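Local coordinates for importin subunit beta-1 (Saccharomyces cerevisiae, PDB 5OWU), which carries proteins into the nucleus by pairing with importin alpha, the adaptor that binds the classical nuclear localization signal of the cargo, at residues V325-Q336 against V347-F358; V370-I378 against A388-I396. All coordinates share one frame; numbering follows the deposited sequence.

In the fold
Contact 1 and contact 2 are the interiors of two successive HEAT repeats, the eighth and ninth of the nineteen that make up this helical solenoid. Along the chain they come in series: helices 317-332 and 347-362 close contact 1 before helices 367-377 and 383-395 form contact 2. Their centres lie about 11 Å apart, and they touch directly. Leu330 CD2 packs on Ala392 CB at 3.7 Å, Gly352 CA meets Met391 CE, and Gln356 NE2 probably hydrogen-bonds to Ser395 OG. One repeat thus leans on the next, and the apolar interior runs on between them, as expected of a superhelix built by stacking helical hairpins.

Contact 1: V325-Q336 against V347-F358; sequences VVPNLLNLLTRQ and VSMSAGACLQLF
The antiparallel helix pair of HEAT repeat 8 is held together here by apolar and van der Waals contacts, with no hydrogen bond crossing between 325-336 and 347-358. The segment axes approach to 8.6 Å, with 142° between their directions, and Leu329 enters knob-into-hole among Ala351, Cys354, Leu355 and Phe358. Both of its methyls reach the sulfur: CD1 lies 3.8 Å from Cys354 SG, while CD2 also rests on Cys354 CB. A branched, wholly apolar residue suits such a socket, because its fork fills the hole and leaves no polar atom to satisfy.

Ala351, small and apolar, suits a place where the helices lie close, and its single methyl, CB, meets Leu332 CB at 3.7 Å. Beside it Leu333 CD2 comes within 3.7 Å of Gly352 N and also touches Ser348 O. Leu333 sets out away from the partner helix, yet its end swings back to make these contacts.

At one end of the interface Phe358 sets its ring against the start of 325-336. Val326 CG2 lies over one face, offset toward the rim, and Val325 CG1 approaches the ring obliquely. Val325 places CG1 3.7 Å from Phe358 CZ, a position it owes to a chi1 of 172°, which turns that methyl away from the backbone N.

The other end is more polar. Here the backbones come closest, Leu333 CA lying 4.5 Å from Ser348 CA. Ser348, small enough to fit against the turn from Leu332 to Arg335, brings CB to 3.6 Å from Leu332 O, and its OG bonds to Asn346. The guanidinium of Arg335 reaches Ser277 and Asp280, while its aliphatic part lies against Val347, where Arg335 CB and CD are each 4.0 Å from Val347 CG1.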
# COMPACT_ATOMS: atom_id res chain seq x y z
N VAL A 325 -29.84 5.73 2.22
CA VAL A 325 -28.63 5.40 2.96
C VAL A 325 -28.02 6.64 3.61
O VAL A 325 -27.63 6.61 4.79
CB VAL A 325 -27.60 4.71 2.04
CG1 VAL A 325 -26.28 4.54 2.75
CG2 VAL A 325 -28.11 3.37 1.56
N VAL A 326 -27.92 7.73 2.86
CA VAL A 326 -27.09 8.86 3.30
C VAL A 326 -27.61 9.49 4.59
O VAL A 326 -26.80 9.87 5.44
CB VAL A 326 -26.92 9.87 2.16
CG1 VAL A 326 -26.26 11.16 2.64
CG2 VAL A 326 -26.08 9.24 1.07
N PRO A 327 -28.92 9.65 4.79
CA PRO A 327 -29.38 10.21 6.08
C PRO A 327 -28.91 9.41 7.29
O PRO A 327 -28.57 9.99 8.33
CB PRO A 327 -30.91 10.21 5.93
CG PRO A 327 -31.14 10.31 4.46
CD PRO A 327 -30.02 9.55 3.81
N ASN A 328 -28.86 8.08 7.16
CA ASN A 328 -28.38 7.26 8.27
C ASN A 328 -26.88 7.46 8.52
O ASN A 328 -26.45 7.53 9.69
CB ASN A 328 -28.72 5.80 8.00
CG ASN A 328 -30.22 5.55 7.93
OD1 ASN A 328 -31.01 6.31 8.49
ND2 ASN A 328 -30.61 4.48 7.25
N LEU A 329 -26.07 7.54 7.46
CA LEU A 329 -24.65 7.86 7.62
C LEU A 329 -24.48 9.18 8.36
O LEU A 329 -23.76 9.27 9.38
CB LEU A 329 -23.97 7.94 6.26
CG LEU A 329 -23.64 6.69 5.45
CD1 LEU A 329 -23.07 7.11 4.10
CD2 LEU A 329 -22.66 5.81 6.20
N LEU A 330 -25.13 10.22 7.84
CA LEU A 330 -25.06 11.54 8.47
C LEU A 330 -25.38 11.43 9.95
O LEU A 330 -24.66 11.99 10.79
CB LEU A 330 -26.01 12.50 7.75
CG LEU A 330 -25.57 12.82 6.32
CD1 LEU A 330 -26.69 13.49 5.53
CD2 LEU A 330 -24.33 13.69 6.32
N ASN A 331 -26.44 10.70 10.29
CA ASN A 331 -26.77 10.52 11.70
C ASN A 331 -25.63 9.85 12.46
O ASN A 331 -25.42 10.14 13.65
CB ASN A 331 -28.05 9.69 11.85
CG ASN A 331 -28.39 9.41 13.30
OD1 ASN A 331 -28.78 10.32 14.04
ND2 ASN A 331 -28.25 8.15 13.71
N LEU A 332 -24.89 8.95 11.82
CA LEU A 332 -23.77 8.31 12.51
C LEU A 332 -22.64 9.29 12.79
O LEU A 332 -21.83 9.03 13.68
CB LEU A 332 -23.24 7.13 11.69
CG LEU A 332 -24.16 5.92 11.55
CD1 LEU A 332 -23.54 4.90 10.60
CD2 LEU A 332 -24.46 5.30 12.91
N LEU A 333 -22.58 10.40 12.06
CA LEU A 333 -21.50 11.36 12.32
C LEU A 333 -21.52 11.95 13.73
O LEU A 333 -20.49 12.46 14.18
CB LEU A 333 -21.55 12.50 11.30
CG LEU A 333 -21.31 12.10 9.84
CD1 LEU A 333 -21.44 13.31 8.94
CD2 LEU A 333 -19.94 11.45 9.67
N THR A 334 -22.66 11.91 14.43
CA THR A 334 -22.75 12.51 15.76
C THR A 334 -22.37 11.55 16.88
O THR A 334 -22.67 11.82 18.05
CB THR A 334 -24.15 13.06 16.01
OG1 THR A 334 -25.11 11.99 15.93
CG2 THR A 334 -24.49 14.14 15.01
N ARG A 335 -21.70 10.44 16.55
CA ARG A 335 -21.23 9.49 17.55
C ARG A 335 -19.72 9.59 17.74
O ARG A 335 -19.03 8.58 17.87
CB ARG A 335 -21.65 8.07 17.17
CG ARG A 335 -23.15 7.89 17.04
CD ARG A 335 -23.50 6.43 16.80
NE ARG A 335 -24.91 6.25 16.46
CZ ARG A 335 -25.50 5.06 16.33
NH1 ARG A 335 -24.80 3.94 16.51
NH2 ARG A 335 -26.78 4.98 16.00
N GLN A 336 -19.18 10.81 17.76
CA GLN A 336 -17.78 11.00 18.06
C GLN A 336 -17.50 10.65 19.53
O GLN A 336 -18.41 10.36 20.31
CB GLN A 336 -17.35 12.44 17.78
CG GLN A 336 -17.92 13.07 16.51
CD GLN A 336 -19.22 13.83 16.77
OE1 GLN A 336 -20.05 13.41 17.57
NE2 GLN A 336 -19.39 14.96 16.08
N VAL A 347 -17.22 4.50 14.76
CA VAL A 347 -18.19 4.45 13.67
C VAL A 347 -18.33 5.81 12.99
O VAL A 347 -18.63 5.88 11.80
CB VAL A 347 -19.55 3.94 14.19
CG1 VAL A 347 -20.12 4.88 15.24
CG2 VAL A 347 -20.53 3.77 13.04
N SER A 348 -18.14 6.90 13.73
CA SER A 348 -18.31 8.22 13.12
C SER A 348 -17.26 8.45 12.04
O SER A 348 -17.57 9.02 10.98
CB SER A 348 -18.24 9.31 14.19
OG SER A 348 -16.90 9.51 14.63
N MET A 349 -16.03 8.00 12.27
CA MET A 349 -14.99 8.13 11.25
C MET A 349 -15.26 7.24 10.05
O MET A 349 -15.06 7.65 8.90
CB MET A 349 -13.62 7.82 11.87
CG MET A 349 -13.21 8.81 12.95
SD MET A 349 -11.66 8.37 13.77
CE MET A 349 -11.51 9.71 14.96
N SER A 350 -15.74 6.01 10.29
CA SER A 350 -16.10 5.13 9.18
C SER A 350 -17.22 5.73 8.35
O SER A 350 -17.22 5.64 7.12
CB SER A 350 -16.51 3.76 9.71
OG SER A 350 -15.51 3.22 10.55
N ALA A 351 -18.20 6.35 9.02
CA ALA A 351 -19.31 6.98 8.32
C ALA A 351 -18.84 8.16 7.49
O ALA A 351 -19.33 8.39 6.38
CB ALA A 351 -20.38 7.41 9.32
N GLY A 352 -17.88 8.93 8.01
CA GLY A 352 -17.30 10.00 7.21
C GLY A 352 -16.59 9.49 5.96
O GLY A 352 -16.78 10.02 4.86
N ALA A 353 -15.76 8.46 6.12
CA ALA A 353 -15.09 7.90 4.95
C ALA A 353 -16.11 7.38 3.94
O ALA A 353 -15.95 7.56 2.72
CB ALA A 353 -14.13 6.79 5.39
N CYS A 354 -17.15 6.72 4.43
CA CYS A 354 -18.19 6.21 3.55
C CYS A 354 -18.86 7.35 2.80
O CYS A 354 -19.05 7.28 1.58
CB CYS A 354 -19.21 5.40 4.35
SG CYS A 354 -20.41 4.56 3.32
N LEU A 355 -19.22 8.41 3.51
CA LEU A 355 -19.83 9.57 2.87
C LEU A 355 -18.95 10.11 1.76
O LEU A 355 -19.45 10.47 0.68
CB LEU A 355 -20.10 10.65 3.92
CG LEU A 355 -20.80 11.92 3.45
CD1 LEU A 355 -22.17 11.60 2.85
CD2 LEU A 355 -20.93 12.89 4.62
N GLN A 356 -17.63 10.16 1.98
CA GLN A 356 -16.75 10.64 0.92
C GLN A 356 -16.76 9.70 -0.28
O GLN A 356 -16.71 10.15 -1.43
CB GLN A 356 -15.34 10.82 1.46
CG GLN A 356 -15.29 11.84 2.59
CD GLN A 356 -13.90 11.98 3.19
OE1 GLN A 356 -12.89 11.76 2.52
NE2 GLN A 356 -13.85 12.37 4.47
N LEU A 357 -16.83 8.39 -0.04
CA LEU A 357 -16.96 7.45 -1.15
C LEU A 357 -18.25 7.67 -1.93
O LEU A 357 -18.27 7.63 -3.17
CB LEU A 357 -16.89 6.01 -0.64
CG LEU A 357 -15.53 5.56 -0.10
CD1 LEU A 357 -15.63 4.20 0.57
CD2 LEU A 357 -14.50 5.52 -1.22
N PHE A 358 -19.36 7.89 -1.22
CA PHE A 358 -20.62 8.19 -1.90
C PHE A 358 -20.47 9.42 -2.78
O PHE A 358 -20.93 9.43 -3.93
CB PHE A 358 -21.74 8.39 -0.88
CG PHE A 358 -22.59 7.18 -0.67
CD1 PHE A 358 -23.69 6.94 -1.50
CD2 PHE A 358 -22.31 6.27 0.34
CE1 PHE A 358 -24.48 5.82 -1.32
CE2 PHE A 358 -23.10 5.15 0.53
CZ PHE A 358 -24.19 4.92 -0.30

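Contact 2: V370-I378 against A388-I396; sequences VLEFVEQNI and AAVMAFGSI
Ala389 presses its methyl against the end of 370-378: CB lies 3.6 Å from Ile378 N and touches Ile378 CB and Asn377 CB as well. So small a residue suits the place, because here the backbones come close, with Val374 CA 4.6 Å from Ala389 CA. Val374 fits in beside it, its CG2 resting 3.6 Å from Ala389 O.

Toward the other end the helices are farther apart, and larger side chains bridge them. Val370 and Ile396 reach toward each other tip to tip, Val370 CG1 standing 3.6 Å from Ile396 CD1. Ile396 CG1 sits between its backbone N and carbonyl carbon (chi1 61°), which lets CG2 as well as CD1 bear on the valine. Replacing Ile396 by alanine removes both branches and is likely to open a gap beside Val370 CG1.

This is the antiparallel hairpin of HEAT repeat 9, in which the segment axes approach to 8.5 Å, with 151° between their directions. Val370 and Ala392 also touch Leu355 of the preceding repeat, while Phe393 packs on helix 402-418. Phe373 turns its ring edge to Ala388, with CZ 3.8 Å from Ala388 CB. Over one face of that ring lies Asn377 ND2, which donates to Phe373 O at 2.9 Å; Asn377 OD1 accepts from Asn385.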
# COMPACT_ATOMS: atom_id res chain seq x y z
N VAL A 370 -27.06 15.91 2.14
CA VAL A 370 -25.95 16.44 2.92
C VAL A 370 -26.17 17.91 3.24
O VAL A 370 -26.05 18.34 4.39
CB VAL A 370 -24.61 16.22 2.20
CG1 VAL A 370 -23.49 16.93 2.94
CG2 VAL A 370 -24.33 14.73 2.09
N LEU A 371 -26.49 18.72 2.22
CA LEU A 371 -26.71 20.14 2.46
C LEU A 371 -27.85 20.36 3.44
O LEU A 371 -27.80 21.28 4.27
CB LEU A 371 -26.98 20.85 1.13
CG LEU A 371 -25.78 20.92 0.20
CD1 LEU A 371 -26.19 21.45 -1.17
CD2 LEU A 371 -24.66 21.79 0.81
N GLU A 372 -28.88 19.52 3.38
CA GLU A 372 -29.95 19.62 4.37
C GLU A 372 -29.41 19.38 5.78
O GLU A 372 -29.69 20.16 6.70
CB GLU A 372 -31.07 18.62 4.04
CG GLU A 372 -32.37 18.90 4.79
CD GLU A 372 -33.40 17.80 4.62
OE1 GLU A 372 -33.35 17.08 3.60
OE2 GLU A 372 -34.27 17.67 5.50
N PHE A 373 -28.64 18.31 5.95
CA PHE A 373 -28.03 18.03 7.26
C PHE A 373 -27.15 19.19 7.74
O PHE A 373 -27.23 19.62 8.90
CB PHE A 373 -27.23 16.73 7.16
CG PHE A 373 -26.59 16.31 8.44
CD1 PHE A 373 -27.29 15.56 9.36
CD2 PHE A 373 -25.28 16.66 8.72
CE1 PHE A 373 -26.71 15.16 10.54
CE2 PHE A 373 -24.68 16.26 9.91
CZ PHE A 373 -25.40 15.51 10.82
N VAL A 374 -26.30 19.71 6.85
CA VAL A 374 -25.42 20.82 7.21
C VAL A 374 -26.24 22.00 7.69
O VAL A 374 -25.99 22.56 8.77
CB VAL A 374 -24.53 21.20 6.01
CG1 VAL A 374 -23.69 22.44 6.32
CG2 VAL A 374 -23.63 20.06 5.63
N GLU A 375 -27.24 22.41 6.90
CA GLU A 375 -28.10 23.53 7.26
C GLU A 375 -28.75 23.30 8.62
O GLU A 375 -28.84 24.22 9.44
CB GLU A 375 -29.16 23.75 6.18
CG GLU A 375 -30.20 24.83 6.52
CD GLU A 375 -31.25 25.01 5.43
OE1 GLU A 375 -31.95 24.02 5.10
OE2 GLU A 375 -31.37 26.13 4.90
N GLN A 376 -29.19 22.07 8.88
CA GLN A 376 -29.88 21.80 10.14
C GLN A 376 -28.93 21.86 11.33
O GLN A 376 -29.37 22.17 12.44
CB GLN A 376 -30.56 20.43 10.08
CG GLN A 376 -31.93 20.40 10.74
CD GLN A 376 -32.96 21.20 9.97
OE1 GLN A 376 -33.30 20.87 8.83
NE2 GLN A 376 -33.45 22.28 10.58
N ASN A 377 -27.64 21.58 11.13
CA ASN A 377 -26.76 21.33 12.27
C ASN A 377 -25.60 22.30 12.45
O ASN A 377 -24.99 22.30 13.52
CB ASN A 377 -26.22 19.89 12.19
CG ASN A 377 -27.29 18.87 12.46
OD1 ASN A 377 -27.68 18.64 13.60
ND2 ASN A 377 -27.81 18.26 11.40
N ILE A 378 -25.28 23.13 11.46
CA ILE A 378 -24.06 23.93 11.59
C ILE A 378 -24.19 25.00 12.68
O ILE A 378 -23.17 25.47 13.18
CB ILE A 378 -23.70 24.53 10.21
CG1 ILE A 378 -22.29 25.10 10.23
CG2 ILE A 378 -24.71 25.59 9.80
CD1 ILE A 378 -21.65 25.12 8.88
N ALA A 388 -20.31 17.44 13.25
CA ALA A 388 -20.87 16.60 12.19
C ALA A 388 -21.17 17.42 10.94
O ALA A 388 -20.94 16.96 9.82
CB ALA A 388 -22.14 15.91 12.70
N ALA A 389 -21.67 18.65 11.12
CA ALA A 389 -22.03 19.47 9.96
C ALA A 389 -20.81 19.80 9.12
O ALA A 389 -20.83 19.62 7.89
CB ALA A 389 -22.74 20.74 10.43
N VAL A 390 -19.73 20.29 9.75
CA VAL A 390 -18.55 20.61 8.93
C VAL A 390 -17.90 19.33 8.39
O VAL A 390 -17.33 19.34 7.30
CB VAL A 390 -17.51 21.47 9.69
CG1 VAL A 390 -17.98 22.90 9.80
CG2 VAL A 390 -17.20 20.90 11.07
N MET A 391 -17.96 18.23 9.14
CA MET A 391 -17.46 16.96 8.62
C MET A 391 -18.19 16.58 7.34
O MET A 391 -17.56 16.17 6.35
CB MET A 391 -17.61 15.86 9.67
CG MET A 391 -17.09 14.49 9.22
SD MET A 391 -15.32 14.49 8.83
CE MET A 391 -15.21 12.96 7.93
N ALA A 392 -19.52 16.70 7.33
CA ALA A 392 -20.29 16.34 6.15
C ALA A 392 -19.98 17.28 4.98
O ALA A 392 -19.75 16.83 3.84
CB ALA A 392 -21.79 16.36 6.49
N PHE A 393 -19.93 18.58 5.26
CA PHE A 393 -19.66 19.53 4.18
C PHE A 393 -18.31 19.25 3.56
O PHE A 393 -18.19 19.15 2.33
CB PHE A 393 -19.73 20.97 4.69
CG PHE A 393 -19.76 21.97 3.58
CD1 PHE A 393 -18.59 22.45 3.04
CD2 PHE A 393 -20.96 22.41 3.06
CE1 PHE A 393 -18.61 23.37 2.01
CE2 PHE A 393 -20.99 23.32 2.04
CZ PHE A 393 -19.82 23.81 1.51
N GLY A 394 -17.27 19.11 4.38
CA GLY A 394 -15.96 18.79 3.85
C GLY A 394 -15.95 17.47 3.11
O GLY A 394 -15.24 17.32 2.11
N SER A 395 -16.76 16.51 3.56
CA SER A 395 -16.81 15.20 2.93
C SER A 395 -17.49 15.20 1.56
O SER A 395 -17.37 14.19 0.86
CB SER A 395 -17.53 14.20 3.84
OG SER A 395 -16.73 13.87 4.96
N ILE A 396 -18.20 16.26 1.17
CA ILE A 396 -18.77 16.28 -0.18
C ILE A 396 -18.01 17.22 -1.13
O ILE A 396 -18.51 17.56 -2.20
CB ILE A 396 -20.27 16.61 -0.17
CG1 ILE A 396 -20.55 17.99 0.43
CG2 ILE A 396 -21.05 15.53 0.57
CD1 ILE A 396 -21.94 18.53 0.12